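Local coordinates for TT1561 protein (Thermus thermophilus, PDB 1UF3) that is of unknown function but binds calcium and, as a member of the calcineurin-like metallophosphoesterase superfamily, is probably a metal-dependent phosphoesterase, at residues Trp200-Tyr212 against Leu215-Arg228. Residues are numbered along the deposited sequence; the frame is centred on the assembly and turned at random.
Sequences WVVVPGDLSEGEY and LDLRARKLETGNVR
Trp200 lays its indole against the turn at Arg220, and the ring can be followed outward from the strand. Trp200 CB lies 4.1 Å from Arg220 CD. With CG anti to the backbone N (chi1 -177°), the indole projects from strand 200-203 toward the bend between strands 211-216 and 221-226. CG and CD2 run beneath Arg220 CB, CE3 meets Arg220 CA and CG, and NE1 lies near Arg220 O. The six-membered ring takes a CH-pi contact from Arg220 CA, 3.4 Å from its centroid and almost on the normal. Val202 CG2 covers the opposite face. Farther out, Trp200 CZ3 touches Arg220 CA and Leu215 CD1, and Trp200 CZ2 packs on Leu222 CD2. At the far end Trp200 CH2 meets Leu215 CB at 3.7 Å, while Lys221 O lies at the edge, near the ring plane. Cutting this residue back to an alanine would probably open a gap under the Arg220 turn, leaving Leu215 and Leu222 with only Val202 of this strand to pack on. Val202 meets both leucines tip to tip, its CG1 pressed to Leu222 CD1 at 3.5 Å.

Farther along, 211-212 pairs antiparallel with 225-226. Tyr212 and Gly225 exchange two backbone hydrogen bonds, and the phenol folds back over the Gly225 CA, where a CB on Gly225 would collide with Tyr212 OH. Val227 N donates to Gly210 O. Asn226 ND2 donates to Glu209 O (3.0 Å, N-H...O 156°), tying the hairpin's end to the 3-10 segment 207-209. Glu223 makes a salt bridge with Arg2 of the second subunit.

The contact joins the two sheets of the calcineurin-like fold: strand 200-203 runs beside 183-186 in one, while hairpin 211-226 edges the other, next to strand 7-12. His193, from strand 192-196, meets the Trp200 ring nearly at right angles.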
# COMPACT_ATOMS: atom_id res chain seq x y z
N TRP A 200 -29.20 7.51 11.05
CA TRP A 200 -28.77 8.65 10.24
C TRP A 200 -29.41 8.48 8.85
O TRP A 200 -29.10 7.54 8.12
CB TRP A 200 -27.25 8.66 10.12
CG TRP A 200 -26.65 9.83 9.37
CD1 TRP A 200 -27.11 11.13 9.36
CD2 TRP A 200 -25.44 9.84 8.59
NE1 TRP A 200 -26.25 11.93 8.66
CE2 TRP A 200 -25.22 11.17 8.17
CE3 TRP A 200 -24.51 8.85 8.23
CZ2 TRP A 200 -24.12 11.54 7.41
CZ3 TRP A 200 -23.39 9.22 7.46
CH2 TRP A 200 -23.21 10.55 7.06
N VAL A 201 -30.33 9.38 8.50
CA VAL A 201 -30.99 9.31 7.20
C VAL A 201 -30.41 10.36 6.29
O VAL A 201 -30.42 11.56 6.59
CB VAL A 201 -32.50 9.52 7.32
CG1 VAL A 201 -33.15 9.43 5.93
CG2 VAL A 201 -33.08 8.51 8.25
N VAL A 202 -29.88 9.89 5.16
CA VAL A 202 -29.23 10.74 4.19
C VAL A 202 -29.88 10.74 2.81
O VAL A 202 -30.25 9.69 2.27
CB VAL A 202 -27.74 10.31 4.00
CG1 VAL A 202 -27.08 11.15 2.88
CG2 VAL A 202 -26.96 10.44 5.34
N VAL A 203 -30.03 11.94 2.27
CA VAL A 203 -30.54 12.16 0.93
C VAL A 203 -29.23 12.59 0.30
O VAL A 203 -28.75 13.70 0.49
CB VAL A 203 -31.60 13.32 0.91
CG1 VAL A 203 -31.91 13.72 -0.50
CG2 VAL A 203 -32.87 12.85 1.62
N PRO A 204 -28.58 11.67 -0.43
CA PRO A 204 -27.30 11.97 -1.05
C PRO A 204 -27.31 12.93 -2.21
O PRO A 204 -26.27 13.47 -2.57
CB PRO A 204 -26.78 10.59 -1.43
CG PRO A 204 -28.03 9.87 -1.80
CD PRO A 204 -28.97 10.26 -0.67
N GLY A 205 -28.48 13.15 -2.80
CA GLY A 205 -28.54 14.04 -3.94
C GLY A 205 -29.10 13.34 -5.17
O GLY A 205 -29.26 12.11 -5.19
N ASP A 206 -29.39 14.12 -6.21
CA ASP A 206 -29.94 13.60 -7.44
C ASP A 206 -28.87 13.77 -8.54
O ASP A 206 -28.54 14.90 -8.91
CB ASP A 206 -31.21 14.39 -7.79
CG ASP A 206 -31.97 13.79 -8.92
OD1 ASP A 206 -31.33 13.47 -9.93
OD2 ASP A 206 -33.21 13.64 -8.82
N LEU A 207 -28.33 12.65 -9.05
CA LEU A 207 -27.28 12.72 -10.07
C LEU A 207 -27.79 13.32 -11.39
O LEU A 207 -27.01 13.87 -12.18
CB LEU A 207 -26.68 11.33 -10.35
CG LEU A 207 -25.15 11.17 -10.39
CD1 LEU A 207 -24.77 10.16 -11.45
CD2 LEU A 207 -24.46 12.46 -10.65
N SER A 208 -29.09 13.19 -11.64
CA SER A 208 -29.67 13.77 -12.85
C SER A 208 -29.52 15.29 -12.75
O SER A 208 -29.55 15.99 -13.76
CB SER A 208 -31.16 13.41 -12.98
OG SER A 208 -31.96 14.19 -12.10
N GLU A 209 -29.36 15.79 -11.53
CA GLU A 209 -29.18 17.22 -11.29
C GLU A 209 -27.71 17.45 -11.01
O GLU A 209 -27.31 18.55 -10.61
CB GLU A 209 -30.01 17.68 -10.09
CG GLU A 209 -31.49 17.33 -10.15
CD GLU A 209 -32.25 18.05 -11.27
OE1 GLU A 209 -33.46 17.81 -11.41
OE2 GLU A 209 -31.63 18.85 -12.01
N GLY A 210 -26.92 16.39 -11.21
CA GLY A 210 -25.48 16.44 -10.99
C GLY A 210 -25.02 16.30 -9.54
O GLY A 210 -23.82 16.32 -9.28
N GLU A 211 -25.94 16.16 -8.60
CA GLU A 211 -25.57 16.09 -7.18
C GLU A 211 -25.12 14.74 -6.60
O GLU A 211 -25.60 13.68 -7.00
CB GLU A 211 -26.72 16.59 -6.31
CG GLU A 211 -27.51 17.76 -6.87
CD GLU A 211 -28.77 18.02 -6.06
OE1 GLU A 211 -29.47 17.04 -5.72
OE2 GLU A 211 -29.06 19.21 -5.78
N TYR A 212 -24.22 14.82 -5.63
CA TYR A 212 -23.75 13.65 -4.91
C TYR A 212 -23.17 14.09 -3.57
O TYR A 212 -22.92 15.29 -3.34
CB TYR A 212 -22.68 12.89 -5.72
CG TYR A 212 -21.37 13.62 -5.81
CD1 TYR A 212 -20.38 13.44 -4.86
CD2 TYR A 212 -21.16 14.54 -6.83
CE1 TYR A 212 -19.20 14.18 -4.91
CE2 TYR A 212 -19.98 15.27 -6.90
CZ TYR A 212 -19.01 15.10 -5.94
OH TYR A 212 -17.86 15.85 -6.04
N LEU A 215 -20.28 10.54 2.26
CA LEU A 215 -20.63 10.40 3.66
C LEU A 215 -19.46 9.90 4.50
O LEU A 215 -18.72 8.99 4.10
CB LEU A 215 -21.78 9.44 3.87
CG LEU A 215 -22.86 9.04 2.86
CD1 LEU A 215 -24.07 8.65 3.66
CD2 LEU A 215 -23.17 10.13 1.86
N ASP A 216 -19.30 10.50 5.68
CA ASP A 216 -18.29 10.08 6.64
C ASP A 216 -19.08 9.32 7.69
O ASP A 216 -19.70 9.93 8.59
CB ASP A 216 -17.60 11.31 7.27
CG ASP A 216 -16.59 10.91 8.35
OD1 ASP A 216 -16.75 9.83 8.92
OD2 ASP A 216 -15.65 11.67 8.63
N LEU A 217 -19.10 8.00 7.58
CA LEU A 217 -19.85 7.15 8.49
C LEU A 217 -19.60 7.35 9.97
O LEU A 217 -20.54 7.38 10.75
CB LEU A 217 -19.61 5.67 8.18
CG LEU A 217 -20.50 4.99 7.16
CD1 LEU A 217 -19.93 3.62 6.84
CD2 LEU A 217 -21.92 4.88 7.71
N ARG A 218 -18.34 7.45 10.35
CA ARG A 218 -18.01 7.62 11.75
C ARG A 218 -18.49 8.94 12.31
O ARG A 218 -18.91 9.00 13.46
CB ARG A 218 -16.50 7.48 11.96
CG ARG A 218 -15.96 6.12 11.52
CD ARG A 218 -14.48 5.97 11.86
NE ARG A 218 -14.30 5.62 13.25
CZ ARG A 218 -13.16 5.75 13.92
NH1 ARG A 218 -12.08 6.24 13.33
NH2 ARG A 218 -13.11 5.39 15.20
N ALA A 219 -18.46 9.99 11.50
CA ALA A 219 -18.90 11.31 11.95
C ALA A 219 -20.35 11.66 11.64
O ALA A 219 -20.86 12.67 12.13
CB ALA A 219 -17.99 12.39 11.36
N ARG A 220 -21.02 10.83 10.83
CA ARG A 220 -22.38 11.10 10.41
C ARG A 220 -22.41 12.51 9.83
O ARG A 220 -23.31 13.31 10.12
CB ARG A 220 -23.36 10.97 11.57
CG ARG A 220 -23.43 9.57 12.11
CD ARG A 220 -24.52 9.42 13.11
NE ARG A 220 -24.60 8.03 13.54
CZ ARG A 220 -23.62 7.40 14.17
NH1 ARG A 220 -22.48 8.05 14.43
NH2 ARG A 220 -23.75 6.13 14.52
N LYS A 221 -21.40 12.80 9.03
CA LYS A 221 -21.25 14.08 8.36
C LYS A 221 -21.18 13.79 6.86
O LYS A 221 -20.72 12.73 6.45
CB LYS A 221 -19.96 14.78 8.79
CG LYS A 221 -19.98 15.42 10.15
CD LYS A 221 -18.67 16.17 10.38
CE LYS A 221 -18.62 16.85 11.75
NZ LYS A 221 -17.42 17.72 11.90
N LEU A 222 -21.62 14.75 6.04
CA LEU A 222 -21.60 14.61 4.59
C LEU A 222 -20.81 15.75 3.97
O LEU A 222 -20.82 16.87 4.49
CB LEU A 222 -23.00 14.69 3.99
CG LEU A 222 -24.10 13.70 4.33
CD1 LEU A 222 -25.37 14.07 3.57
CD2 LEU A 222 -23.65 12.30 3.96
N GLU A 223 -20.13 15.45 2.86
CA GLU A 223 -19.41 16.47 2.10
C GLU A 223 -20.19 16.51 0.81
O GLU A 223 -20.58 15.47 0.28
CB GLU A 223 -17.97 16.07 1.86
CG GLU A 223 -17.08 16.43 3.04
CD GLU A 223 -15.69 15.87 2.92
OE1 GLU A 223 -15.52 14.64 3.05
OE2 GLU A 223 -14.76 16.67 2.69
N THR A 224 -20.42 17.72 0.30
CA THR A 224 -21.22 17.92 -0.90
C THR A 224 -20.47 18.20 -2.19
O THR A 224 -19.38 18.77 -2.19
CB THR A 224 -22.24 19.06 -0.63
OG1 THR A 224 -23.50 18.48 -0.27
CG2 THR A 224 -22.40 19.97 -1.84
N GLY A 225 -21.06 17.78 -3.30
CA GLY A 225 -20.43 18.01 -4.59
C GLY A 225 -21.41 17.91 -5.74
O GLY A 225 -22.56 17.49 -5.54
N ASN A 226 -20.97 18.30 -6.92
CA ASN A 226 -21.77 18.23 -8.14
C ASN A 226 -20.78 18.00 -9.27
O ASN A 226 -19.71 18.60 -9.29
CB ASN A 226 -22.55 19.53 -8.38
CG ASN A 226 -23.60 19.40 -9.49
OD1 ASN A 226 -23.25 19.27 -10.67
ND2 ASN A 226 -24.87 19.41 -9.12
N VAL A 227 -21.13 17.13 -10.22
CA VAL A 227 -20.22 16.82 -11.32
C VAL A 227 -20.25 17.76 -12.53
O VAL A 227 -19.64 17.45 -13.56
CB VAL A 227 -20.49 15.40 -11.82
CG1 VAL A 227 -20.28 14.40 -10.70
CG2 VAL A 227 -21.90 15.31 -12.36
N ARG A 228 -20.92 18.90 -12.42
CA ARG A 228 -20.99 19.83 -13.55
C ARG A 228 -19.65 20.30 -14.15
O ARG A 228 -19.31 21.49 -13.96
CB ARG A 228 -21.83 21.05 -13.18
CG ARG A 228 -23.30 20.71 -13.00
CD ARG A 228 -23.71 19.63 -13.98
NE ARG A 228 -25.16 19.47 -14.07
CZ ARG A 228 -25.75 18.53 -14.80
NH1 ARG A 228 -25.00 17.67 -15.50
NH2 ARG A 228 -27.07 18.45 -14.86
OXT ARG A 228 -18.98 19.48 -14.81